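Local structure of alpha-1,3-glucanase (Paenibacillus glycanilyticus, 6K0P) at residues 492-497 / 502-507; 552-557 / 565-570; 333-336 / 341-344; 43-48 / 78-83. The protein hydrolyses alpha-1,3-glucan as a member of glycoside hydrolase family 87, its catalytic domain binding the glucan-derived disaccharide nigerose. The protein carries 1 engineered substitution. All blocks are in the same frame, centred on the assembly; numbering follows the deposited sequence.

Contact 1 of 4, residues 492-497 / 502-507; sequences LMFQSM and MVMQNI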
loop_
_atom_site.group_PDB
_atom_site.type_symbol
_atom_site.label_atom_id
_atom_site.label_comp_id
_atom_site.label_asym_id
_atom_site.label_seq_id
_atom_site.Cartn_x
_atom_site.Cartn_y
_atom_site.Cartn_z
ATOM N N LEU A 492 -6.158 -15.544 11.978
ATOM C CA LEU A 492 -7.442 -14.857 12.070
ATOM C C LEU A 492 -7.655 -14.425 13.512
ATOM O O LEU A 492 -7.459 -15.222 14.434
ATOM C CB LEU A 492 -8.577 -15.798 11.643
ATOM C CG LEU A 492 -8.390 -16.486 10.293
ATOM C CD1 LEU A 492 -9.453 -17.570 10.048
ATOM C CD2 LEU A 492 -8.416 -15.437 9.182
ATOM N N MET A 493 -8.056 -13.172 13.710
ATOM C CA MET A 493 -8.212 -12.610 15.043
ATOM C C MET A 493 -9.596 -11.977 15.133
ATOM O O MET A 493 -9.885 -11.002 14.430
ATOM C CB MET A 493 -7.113 -11.580 15.303
ATOM C CG MET A 493 -7.223 -10.849 16.627
ATOM S SD MET A 493 -5.724 -9.879 16.891
ATOM C CE MET A 493 -6.377 -8.397 17.659
ATOM N N PHE A 494 -10.456 -12.535 15.989
ATOM C CA PHE A 494 -11.825 -12.061 16.156
ATOM C C PHE A 494 -11.939 -11.325 17.486
ATOM O O PHE A 494 -11.420 -11.796 18.504
ATOM C CB PHE A 494 -12.802 -13.244 16.186
ATOM C CG PHE A 494 -12.870 -14.021 14.899
ATOM C CD1 PHE A 494 -11.934 -15.008 14.614
ATOM C CD2 PHE A 494 -13.890 -13.785 13.983
ATOM C CE1 PHE A 494 -11.999 -15.736 13.426
ATOM C CE2 PHE A 494 -13.961 -14.502 12.803
ATOM C CZ PHE A 494 -13.021 -15.483 12.525
ATOM N N GLN A 495 -12.635 -10.187 17.489
ATOM C CA GLN A 495 -12.703 -9.356 18.688
ATOM C C GLN A 495 -13.985 -8.535 18.690
ATOM O O GLN A 495 -14.400 -8.032 17.644
ATOM C CB GLN A 495 -11.493 -8.406 18.733
ATOM C CG GLN A 495 -11.447 -7.444 19.931
ATOM C CD GLN A 495 -10.272 -6.470 19.852
ATOM O OE1 GLN A 495 -9.373 -6.636 19.023
ATOM N NE2 GLN A 495 -10.281 -5.450 20.706
ATOM N N SER A 496 -14.605 -8.402 19.871
ATOM C CA SER A 496 -15.778 -7.549 20.073
ATOM C C SER A 496 -15.435 -6.430 21.043
ATOM O O SER A 496 -14.908 -6.686 22.133
ATOM C CB SER A 496 -16.957 -8.341 20.661
ATOM O OG SER A 496 -17.488 -9.235 19.706
ATOM N N MET A 497 -15.755 -5.200 20.653
ATOM C CA MET A 497 -15.633 -4.062 21.551
ATOM C C MET A 497 -16.685 -4.151 22.650
ATOM O O MET A 497 -17.873 -4.353 22.374
ATOM C CB MET A 497 -15.838 -2.777 20.745
ATOM C CG MET A 497 -15.948 -1.507 21.568
ATOM S SD MET A 497 -16.139 -0.100 20.449
ATOM C CE MET A 497 -16.509 1.229 21.591
ATOM N N MET A 502 -21.623 -6.138 20.057
ATOM C CA MET A 502 -22.415 -6.397 18.865
ATOM C C MET A 502 -22.291 -7.859 18.452
ATOM O O MET A 502 -21.188 -8.403 18.357
ATOM C CB MET A 502 -21.966 -5.478 17.730
ATOM C CG MET A 502 -21.991 -3.990 18.091
ATOM S SD MET A 502 -23.628 -3.371 18.559
ATOM C CE MET A 502 -24.425 -3.322 16.961
ATOM N N VAL A 503 -23.428 -8.505 18.217
ATOM C CA VAL A 503 -23.441 -9.928 17.889
ATOM C C VAL A 503 -23.033 -10.106 16.428
ATOM O O VAL A 503 -23.765 -9.705 15.518
ATOM C CB VAL A 503 -24.810 -10.559 18.173
ATOM C CG1 VAL A 503 -24.838 -12.000 17.693
ATOM C CG2 VAL A 503 -25.115 -10.495 19.667
ATOM N N MET A 504 -21.867 -10.712 16.200
ATOM C CA MET A 504 -21.423 -11.018 14.839
ATOM C C MET A 504 -22.323 -12.087 14.230
ATOM O O MET A 504 -22.495 -13.160 14.811
ATOM C CB MET A 504 -19.997 -11.566 14.870
ATOM C CG MET A 504 -18.960 -10.641 15.461
ATOM S SD MET A 504 -17.315 -11.273 15.084
ATOM C CE MET A 504 -16.326 -10.093 16.010
ATOM N N GLN A 505 -22.862 -11.822 13.035
ATOM C CA GLN A 505 -23.729 -12.772 12.347
ATOM C C GLN A 505 -23.251 -12.977 10.918
ATOM O O GLN A 505 -22.726 -12.056 10.283
ATOM C CB GLN A 505 -25.192 -12.312 12.367
ATOM C CG GLN A 505 -25.756 -12.254 13.782
ATOM C CD GLN A 505 -27.250 -11.990 13.820
ATOM O OE1 GLN A 505 -27.763 -11.171 13.065
ATOM N NE2 GLN A 505 -27.957 -12.688 14.696
ATOM N N ASN A 506 -23.452 -14.195 10.410
ATOM C CA ASN A 506 -23.042 -14.561 9.048
ATOM C C ASN A 506 -21.584 -14.199 8.773
ATOM O O ASN A 506 -21.268 -13.507 7.802
ATOM C CB ASN A 506 -23.958 -13.947 7.988
ATOM C CG ASN A 506 -25.368 -14.483 8.052
ATOM O OD1 ASN A 506 -25.619 -15.531 8.653
ATOM N ND2 ASN A 506 -26.296 -13.773 7.418
ATOM N N ILE A 507 -20.699 -14.659 9.651
ATOM C CA ILE A 507 -19.253 -14.539 9.473
ATOM C C ILE A 507 -18.756 -15.922 9.094
ATOM O O ILE A 507 -18.811 -16.847 9.912
ATOM C CB ILE A 507 -18.560 -14.057 10.753
ATOM C CG1 ILE A 507 -19.311 -12.885 11.398
ATOM C CG2 ILE A 507 -17.078 -13.739 10.480
ATOM C CD1 ILE A 507 -19.356 -11.622 10.547
HETATM O O HOH W 1 -18.760 -7.376 18.226
HETATM O O HOH W 2 -18.971 -4.952 19.830
#

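Contact 2 of 4, residues 552-557 / 565-570; sequences SAIYGE and VTRVSG. With SO4 (sulfate ion), chain E.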
loop_
_atom_site.group_PDB
_atom_site.type_symbol
_atom_site.label_atom_id
_atom_site.label_comp_id
_atom_site.label_asym_id
_atom_site.label_seq_id
_atom_site.Cartn_x
_atom_site.Cartn_y
_atom_site.Cartn_z
ATOM N N SER A 552 -0.518 -22.977 19.733
ATOM C CA SER A 552 -1.641 -23.881 19.521
ATOM C C SER A 552 -2.462 -23.359 18.353
ATOM O O SER A 552 -2.328 -22.201 17.944
ATOM C CB SER A 552 -2.512 -23.987 20.774
ATOM O OG SER A 552 -3.140 -22.750 21.040
ATOM N N ALA A 553 -3.340 -24.224 17.837
ATOM C CA ALA A 553 -4.105 -23.859 16.649
ATOM C C ALA A 553 -5.089 -22.731 16.930
ATOM O O ALA A 553 -5.223 -21.809 16.118
ATOM C CB ALA A 553 -4.832 -25.074 16.081
ATOM N N ILE A 554 -5.801 -22.789 18.051
ATOM C CA ILE A 554 -6.802 -21.779 18.385
ATOM C C ILE A 554 -6.680 -21.408 19.855
ATOM O O ILE A 554 -6.540 -22.279 20.724
ATOM C CB ILE A 554 -8.242 -22.212 18.015
ATOM C CG1 ILE A 554 -9.258 -21.136 18.426
ATOM C CG2 ILE A 554 -8.599 -23.565 18.660
ATOM C CD1 ILE A 554 -10.653 -21.317 17.816
ATOM N N TYR A 555 -6.734 -20.106 20.129
ATOM C CA TYR A 555 -6.754 -19.566 21.478
ATOM C C TYR A 555 -8.076 -18.848 21.722
ATOM O O TYR A 555 -8.573 -18.123 20.848
ATOM C CB TYR A 555 -5.606 -18.565 21.701
ATOM C CG TYR A 555 -5.663 -17.961 23.086
ATOM C CD1 TYR A 555 -5.106 -18.625 24.171
ATOM C CD2 TYR A 555 -6.304 -16.749 23.314
ATOM C CE1 TYR A 555 -5.173 -18.091 25.443
ATOM C CE2 TYR A 555 -6.388 -16.207 24.591
ATOM C CZ TYR A 555 -5.817 -16.883 25.648
ATOM O OH TYR A 555 -5.896 -16.362 26.920
ATOM N N GLY A 556 -8.642 -19.048 22.915
ATOM C CA GLY A 556 -9.739 -18.244 23.411
ATOM C C GLY A 556 -11.101 -18.908 23.384
ATOM O O GLY A 556 -12.064 -18.319 23.897
ATOM N N GLU A 557 -11.215 -20.107 22.807
ATOM C CA GLU A 557 -12.533 -20.696 22.582
ATOM C C GLU A 557 -13.263 -20.971 23.897
ATOM O O GLU A 557 -14.452 -20.654 24.039
ATOM C CB GLU A 557 -12.413 -21.967 21.745
ATOM C CG GLU A 557 -13.775 -22.513 21.337
ATOM C CD GLU A 557 -13.694 -23.657 20.345
ATOM O OE1 GLU A 557 -12.588 -24.196 20.115
ATOM O OE2 GLU A 557 -14.753 -24.006 19.784
ATOM N N VAL A 565 -17.802 -21.062 17.724
ATOM C CA VAL A 565 -16.998 -21.520 16.597
ATOM C C VAL A 565 -17.713 -22.720 15.995
ATOM O O VAL A 565 -17.973 -23.708 16.692
ATOM C CB VAL A 565 -15.587 -21.918 17.062
ATOM C CG1 VAL A 565 -14.759 -22.461 15.893
ATOM C CG2 VAL A 565 -14.885 -20.752 17.735
ATOM N N THR A 566 -18.048 -22.642 14.715
ATOM C CA THR A 566 -18.681 -23.753 14.003
ATOM C C THR A 566 -17.662 -24.374 13.056
ATOM O O THR A 566 -17.242 -23.738 12.084
ATOM C CB THR A 566 -19.918 -23.288 13.240
ATOM O OG1 THR A 566 -20.887 -22.796 14.173
ATOM C CG2 THR A 566 -20.528 -24.448 12.449
ATOM N N ARG A 567 -17.281 -25.622 13.328
ATOM C CA ARG A 567 -16.376 -26.373 12.459
ATOM C C ARG A 567 -17.249 -27.177 11.504
ATOM O O ARG A 567 -17.704 -28.278 11.821
ATOM C CB ARG A 567 -15.485 -27.286 13.289
ATOM C CG ARG A 567 -14.494 -26.564 14.200
ATOM C CD ARG A 567 -13.977 -27.532 15.251
ATOM N NE ARG A 567 -12.882 -27.005 16.065
ATOM C CZ ARG A 567 -13.044 -26.200 17.113
ATOM N NH1 ARG A 567 -14.256 -25.793 17.478
ATOM N NH2 ARG A 567 -11.989 -25.786 17.795
ATOM N N VAL A 568 -17.499 -26.621 10.320
ATOM C CA VAL A 568 -18.395 -27.277 9.369
ATOM C C VAL A 568 -17.793 -28.591 8.885
ATOM O O VAL A 568 -18.395 -29.663 9.027
ATOM C CB VAL A 568 -18.738 -26.329 8.206
ATOM C CG1 VAL A 568 -19.680 -27.019 7.231
ATOM C CG2 VAL A 568 -19.364 -25.042 8.738
ATOM N N SER A 569 -16.591 -28.527 8.322
ATOM C CA SER A 569 -15.881 -29.683 7.798
ATOM C C SER A 569 -14.478 -29.234 7.420
ATOM O O SER A 569 -14.223 -28.040 7.227
ATOM C CB SER A 569 -16.576 -30.257 6.561
ATOM O OG SER A 569 -16.582 -29.316 5.496
ATOM N N GLY A 570 -13.572 -30.206 7.325
ATOM C CA GLY A 570 -12.264 -29.968 6.743
ATOM C C GLY A 570 -11.292 -29.170 7.583
ATOM O O GLY A 570 -10.290 -28.689 7.047
HETATM S S SO4 E . -8.995 -21.302 25.663
HETATM O O1 SO4 E . -9.817 -20.149 25.969
HETATM O O2 SO4 E . -8.596 -21.922 26.947
HETATM O O3 SO4 E . -9.723 -22.274 24.865
HETATM O O4 SO4 E . -7.792 -20.936 24.904
HETATM O O HOH W 3 -16.980 -22.282 20.290
#

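Contact 3 of 4, residues 333-336 / 341-344; sequences INMT and YNVI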
loop_
_atom_site.group_PDB
_atom_site.type_symbol
_atom_site.label_atom_id
_atom_site.label_comp_id
_atom_site.label_asym_id
_atom_site.label_seq_id
_atom_site.Cartn_x
_atom_site.Cartn_y
_atom_site.Cartn_z
ATOM N N ILE A 333 -5.396 4.577 -1.632
ATOM C CA ILE A 333 -6.724 4.930 -2.128
ATOM C C ILE A 333 -7.725 4.596 -1.038
ATOM O O ILE A 333 -7.732 3.470 -0.525
ATOM C CB ILE A 333 -7.106 4.173 -3.415
ATOM C CG1 ILE A 333 -6.165 4.521 -4.571
ATOM C CG2 ILE A 333 -8.552 4.492 -3.789
ATOM C CD1 ILE A 333 -6.424 3.706 -5.839
ATOM N N ASN A 334 -8.563 5.570 -0.683
ATOM C CA ASN A 334 -9.670 5.358 0.237
ATOM C C ASN A 334 -10.916 5.887 -0.452
ATOM O O ASN A 334 -10.853 6.882 -1.177
ATOM C CB ASN A 334 -9.434 6.114 1.551
ATOM C CG ASN A 334 -10.382 5.688 2.671
ATOM O OD1 ASN A 334 -11.202 4.784 2.512
ATOM N ND2 ASN A 334 -10.261 6.348 3.816
ATOM N N MET A 335 -12.029 5.184 -0.285
ATOM C CA MET A 335 -13.308 5.612 -0.833
ATOM C C MET A 335 -14.286 5.649 0.324
ATOM O O MET A 335 -14.504 4.626 0.977
ATOM C CB MET A 335 -13.774 4.640 -1.921
ATOM C CG MET A 335 -12.780 4.494 -3.072
ATOM S SD MET A 335 -12.500 6.030 -3.984
ATOM C CE MET A 335 -14.055 6.145 -4.804
ATOM N N THR A 336 -14.841 6.825 0.603
ATOM C CA THR A 336 -15.591 7.028 1.835
ATOM C C THR A 336 -16.978 7.594 1.560
ATOM O O THR A 336 -17.287 8.079 0.465
ATOM C CB THR A 336 -14.861 7.970 2.810
ATOM O OG1 THR A 336 -15.081 9.334 2.410
ATOM C CG2 THR A 336 -13.369 7.690 2.840
ATOM N N TYR A 341 -20.002 1.601 -6.373
ATOM C CA TYR A 341 -19.883 1.137 -7.755
ATOM C C TYR A 341 -18.560 1.543 -8.398
ATOM O O TYR A 341 -18.485 1.752 -9.614
ATOM C CB TYR A 341 -21.083 1.557 -8.613
ATOM C CG TYR A 341 -22.389 1.114 -7.999
ATOM C CD1 TYR A 341 -22.728 -0.233 -7.964
ATOM C CD2 TYR A 341 -23.261 2.032 -7.428
ATOM C CE1 TYR A 341 -23.908 -0.654 -7.386
ATOM C CE2 TYR A 341 -24.451 1.619 -6.848
ATOM C CZ TYR A 341 -24.756 0.277 -6.834
ATOM O OH TYR A 341 -25.937 -0.144 -6.260
ATOM N N ASN A 342 -17.507 1.648 -7.593
ATOM C CA ASN A 342 -16.186 1.959 -8.115
ATOM C C ASN A 342 -15.442 0.686 -8.482
ATOM O O ASN A 342 -15.650 -0.382 -7.891
ATOM C CB ASN A 342 -15.377 2.756 -7.097
ATOM C CG ASN A 342 -15.998 4.103 -6.802
ATOM O OD1 ASN A 342 -15.921 5.024 -7.619
ATOM N ND2 ASN A 342 -16.638 4.222 -5.648
ATOM N N VAL A 343 -14.552 0.817 -9.457
ATOM C CA VAL A 343 -13.696 -0.262 -9.928
ATOM C C VAL A 343 -12.266 0.117 -9.558
ATOM O O VAL A 343 -11.679 1.022 -10.160
ATOM C CB VAL A 343 -13.857 -0.460 -11.440
ATOM C CG1 VAL A 343 -12.839 -1.463 -11.975
ATOM C CG2 VAL A 343 -15.284 -0.927 -11.739
ATOM N N ILE A 344 -11.720 -0.553 -8.547
ATOM C CA ILE A 344 -10.335 -0.363 -8.122
ATOM C C ILE A 344 -9.612 -1.647 -8.500
ATOM O O ILE A 344 -9.632 -2.626 -7.745
ATOM C CB ILE A 344 -10.250 -0.080 -6.610
ATOM C CG1 ILE A 344 -11.223 1.037 -6.214
ATOM C CG2 ILE A 344 -8.815 0.254 -6.190
ATOM C CD1 ILE A 344 -11.008 2.338 -6.929
#

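Contact 4 of 4, residues 43-48 / 78-83; sequences GDYAGE and RNAVAE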
loop_
_atom_site.group_PDB
_atom_site.type_symbol
_atom_site.label_atom_id
_atom_site.label_comp_id
_atom_site.label_asym_id
_atom_site.label_seq_id
_atom_site.Cartn_x
_atom_site.Cartn_y
_atom_site.Cartn_z
ATOM N N GLY A 43 11.351 0.195 12.663
ATOM C CA GLY A 43 12.546 0.928 13.040
ATOM C C GLY A 43 13.820 0.131 12.902
ATOM O O GLY A 43 14.851 0.521 13.456
ATOM N N ASP A 44 13.785 -0.978 12.172
ATOM C CA ASP A 44 14.914 -1.884 12.025
ATOM C C ASP A 44 15.122 -2.166 10.543
ATOM O O ASP A 44 14.146 -2.292 9.795
ATOM C CB ASP A 44 14.576 -3.187 12.757
ATOM C CG ASP A 44 15.716 -4.155 12.781
ATOM O OD1 ASP A 44 15.855 -4.964 11.844
ATOM O OD2 ASP A 44 16.481 -4.099 13.769
ATOM N N TYR A 45 16.384 -2.264 10.111
ATOM C CA TYR A 45 16.647 -2.463 8.682
ATOM C C TYR A 45 16.179 -3.819 8.164
ATOM O O TYR A 45 15.929 -3.951 6.962
ATOM C CB TYR A 45 18.127 -2.209 8.342
ATOM C CG TYR A 45 18.512 -0.756 8.529
ATOM C CD1 TYR A 45 18.065 0.234 7.648
ATOM C CD2 TYR A 45 19.287 -0.371 9.610
ATOM C CE1 TYR A 45 18.394 1.565 7.849
ATOM C CE2 TYR A 45 19.626 0.960 9.816
ATOM C CZ TYR A 45 19.182 1.916 8.926
ATOM O OH TYR A 45 19.523 3.233 9.154
ATOM N N ALA A 46 16.071 -4.839 9.023
ATOM C CA ALA A 46 15.456 -6.088 8.582
ATOM C C ALA A 46 13.944 -6.006 8.697
ATOM O O ALA A 46 13.219 -6.300 7.734
ATOM C CB ALA A 46 15.977 -7.270 9.407
ATOM N N GLY A 47 13.459 -5.577 9.864
ATOM C CA GLY A 47 12.025 -5.560 10.106
ATOM C C GLY A 47 11.242 -4.736 9.105
ATOM O O GLY A 47 10.080 -5.041 8.830
ATOM N N GLU A 48 11.857 -3.695 8.547
ATOM C CA GLU A 48 11.179 -2.819 7.596
ATOM C C GLU A 48 11.419 -3.198 6.143
ATOM O O GLU A 48 10.864 -2.547 5.252
ATOM C CB GLU A 48 11.573 -1.358 7.823
ATOM C CG GLU A 48 11.075 -0.802 9.157
ATOM C CD GLU A 48 11.018 0.710 9.179
ATOM O OE1 GLU A 48 11.313 1.339 8.143
ATOM O OE2 GLU A 48 10.663 1.273 10.240
ATOM N N ARG A 78 14.961 -0.501 -4.108
ATOM C CA ARG A 78 14.536 -0.141 -2.760
ATOM C C ARG A 78 15.713 -0.373 -1.827
ATOM O O ARG A 78 16.295 -1.467 -1.810
ATOM C CB ARG A 78 13.330 -0.957 -2.290
ATOM C CG ARG A 78 12.725 -0.446 -0.970
ATOM C CD ARG A 78 11.439 -1.176 -0.615
ATOM N NE ARG A 78 10.594 -0.422 0.315
ATOM C CZ ARG A 78 10.441 -0.710 1.611
ATOM N NH1 ARG A 78 11.103 -1.724 2.171
ATOM N NH2 ARG A 78 9.624 0.025 2.352
ATOM N N ASN A 79 16.061 0.663 -1.069
ATOM C CA ASN A 79 17.320 0.694 -0.348
ATOM C C ASN A 79 17.181 1.581 0.877
ATOM O O ASN A 79 16.242 2.371 0.999
ATOM C CB ASN A 79 18.440 1.230 -1.253
ATOM C CG ASN A 79 18.285 2.712 -1.543
ATOM O OD1 ASN A 79 18.778 3.555 -0.785
ATOM N ND2 ASN A 79 17.575 3.039 -2.631
ATOM N N ALA A 80 18.138 1.445 1.791
ATOM C CA ALA A 80 18.249 2.367 2.915
ATOM C C ALA A 80 19.671 2.896 2.971
ATOM O O ALA A 80 20.632 2.120 2.887
ATOM C CB ALA A 80 17.879 1.695 4.248
ATOM N N VAL A 81 19.800 4.217 3.100
ATOM C CA VAL A 81 21.090 4.875 3.290
ATOM C C VAL A 81 21.011 5.711 4.559
ATOM O O VAL A 81 19.952 5.799 5.190
ATOM C CB VAL A 81 21.491 5.725 2.066
ATOM C CG1 VAL A 81 21.668 4.824 0.852
ATOM C CG2 VAL A 81 20.462 6.823 1.776
ATOM N N ALA A 82 22.134 6.317 4.939
ATOM C CA ALA A 82 22.184 7.105 6.161
ATOM C C ALA A 82 21.229 8.290 6.091
ATOM O O ALA A 82 20.946 8.828 5.021
ATOM C CB ALA A 82 23.603 7.631 6.367
ATOM N N GLU A 83 20.741 8.702 7.257
ATOM C CA GLU A 83 19.946 9.922 7.340
ATOM C C GLU A 83 20.715 11.113 6.771
ATOM O O GLU A 83 21.944 11.189 6.868
ATOM C CB GLU A 83 19.569 10.178 8.808
ATOM C CG GLU A 83 18.991 11.563 9.134
ATOM C CD GLU A 83 17.626 11.836 8.501
ATOM O OE1 GLU A 83 17.515 11.803 7.250
ATOM O OE2 GLU A 83 16.662 12.110 9.264
HETATM O O HOH W 4 8.856 -0.808 5.120
#

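Contact 1 of 4, residues 492-497 / 502-507
The ring of Phe494 is met at its edge, near its own plane, by two apolar side chains of 502-507. CG2 of Ile507 comes to 4.0 Å from CE2 of Phe494, the two side chains running past one another in opposite senses, while SD of Met504 stands 4.4 Å from CD2 of Phe494. Methionine suits this place because it is long and unbranched: its chain runs extended beyond CG (chi2 -167°, chi3 -175°) and carries the terminal methyl across to the backbone, where CE of Met504 lies 3.3 Å from the carbonyl O of Gln495. No direct hydrogen bond joins the segments. Instead a water spans the polar end, 2.7 Å from OG of Ser496 and donating to O of Met502 at 2.6 Å; Ser496 OG is also bonded to the backbone N of Tyr536. Gln495 turns away from 502-507 into a sugar-binding pocket, where NE2 donates to glucose O6 and Trp466 holds OE1. The contact thus joins one parallel strand of the beta-helix to the bend that follows it: 490-496 lies between strands 465-469 and 520-524, and Phe494 and Ile507 both rest on Ala539 of strand 537-541.

Contact 2 of 4, residues 552-557 / 565-570
Glu557 and Val565 mark the closest approach of the two backbones, with their CA atoms 7.5 Å apart, too far for main-chain bonding. The short strand 554-555 gives way to Gly556, whose phi of 105° would press a CB against the preceding carbonyl O and therefore calls for glycine; Gly556 N donates to sulfate O4 at 2.9 Å, an ion probably from the crystallisation liquor. Strand 563-569 pairs with 537-541, whereas 554-555 pairs with 520-524; the direct contacts between these segments are made by side chains, helped by one water.

Glu557 and Arg567 approach from opposite directions. The arginine grips the carboxylate end-on: NH2 donates to Glu557 OE1 at 2.9 Å, and NH1 of Arg567 donates to Glu557 OE2 at 3.0 Å in an almost straight bond (175°). Both oxygens are met on their syn side, and the two planes lie only 12° apart. Extended beyond CG, the glutamate chain passes athwart Val565, OE2 of Glu557 lying 3.5 Å from CB of Val565. OE2 also accepts from a water that Val565 N donates to. Nearby, CD1 of Ile554 packs against CG2 of Val565 at 4.3 Å. A glutamine in place of Glu557 would probably break the two-pronged pairing and leave the guanidinium charge without its mate.

NH2 of Arg567 also bonds to the carbonyl O of Trp573, the last residue of this construct, so the arginine joins the Glu557 turn to the chain end, and the paired bonds are likely to hold the guanidinium against rotation.

Contact 3 of 4, residues 333-336 / 341-344
Ile333 and Met335 face Ile344 and Asn342 across the interior of a right-handed parallel beta-helix, the fold of the pectate lyase-like clan to which this domain belongs. The chain leaves strand 333-336, turns, and begins strand 343-350 on another face of the coil. The segments exchange no hydrogen bond; what they share is packing in the core.

The purely apolar part is the pair Ile333 and Ile344, CD1 of the former lying 4.2 Å from CG2 of the latter. Branched aliphatic residues fit here because each coil must fill its own slice of a narrow interior. Ile344 also touches Phe320 and Tyr375, at corresponding places in neighbouring strands, a stack of like positions characteristic of beta-helices.

The polar element belongs to Asn342. Both ends of its amide are bonded to neighbours along the helix axis: OD1 accepts from the backbone N of Asn318, while ND2 donates to the carbonyl O of Ser315 and to OD1 of Asn373. Such bonding from one turn to the next is consistent with the asparagine ladders of parallel beta-helices, and probably accounts for a buried asparagine here, a residue able to donate and accept at once.

Mixed packing joins the two kinds. Met335 is bent at both chi2 (-63°) and chi3 (-71°), which curls its flexible chain until the terminal methyl meets the amide of Asn342: CE of Met335 stands 3.3 Å from ND2, 3.5 Å from CG and 3.6 Å from OD1 of that asparagine.

Contact 4 of 4, residues 43-48 / 78-83
Arg78 reaches from strand 72-80 to the loop 43-48, in a domain of the galactose-binding-like clan, where an Asx turn at Asp44 shapes the loop. NH1 of Arg78 donates to Glu48 O at 3.2 Å, nearly straight (174°), in the carbonyl plane on a lone pair. A water at the same guanidinium edge accepts from NH2 of Arg78 and donates to Glu48 O at 2.7 Å. Arginine spans this distance because its chain runs extended from CG to NE, with CG anti to the backbone N (chi1 -171°). At the other end, Tyr45 CE1 packs 3.6 Å from CB of Ala80, whose small methyl suits close approach of a ring; Tyr45 OH pairs with Tyr109 OH.

Further out, Arg78 NH1 forms a salt bridge with Asp168, a calcium ligand, placing it in the second shell of the metal site. A leucine here would probably cost Glu48 O this donor and Asp168 its arginine partner, though not its calcium.

The loop is braced partly from within: Asp44 OD1 accepts from Ala46 N at 2.8 Å and Gly47 N at 3.2 Å, and Glu48, also bonded by Trp134 N and Leu135 N, accepts at OE2 from Gly43 N at 2.7 Å.

How the contacts relate
Along the chain the order is contact 4, contact 3, contact 1, contact 2, each closing before the next opens. Contact 4 belongs to the N-terminal galactose-binding-like domain, beside the calcium site; the other three lie in the parallel beta-helix. There contact 3 occupies a middle coil, its centre about 25 Å from that of contact 1, while the centres of contacts 1 and 2 are only about 14 Å apart toward the C-terminal end, linked through strand 520-524, which pairs with both 490-496 and 554-555. Contacts 3 and 4 fall on opposite sides of the chain's centre, their own centres about 32 Å apart. Buried packing near the sugar pockets thus gives way to a surface salt bridge where the helix ends.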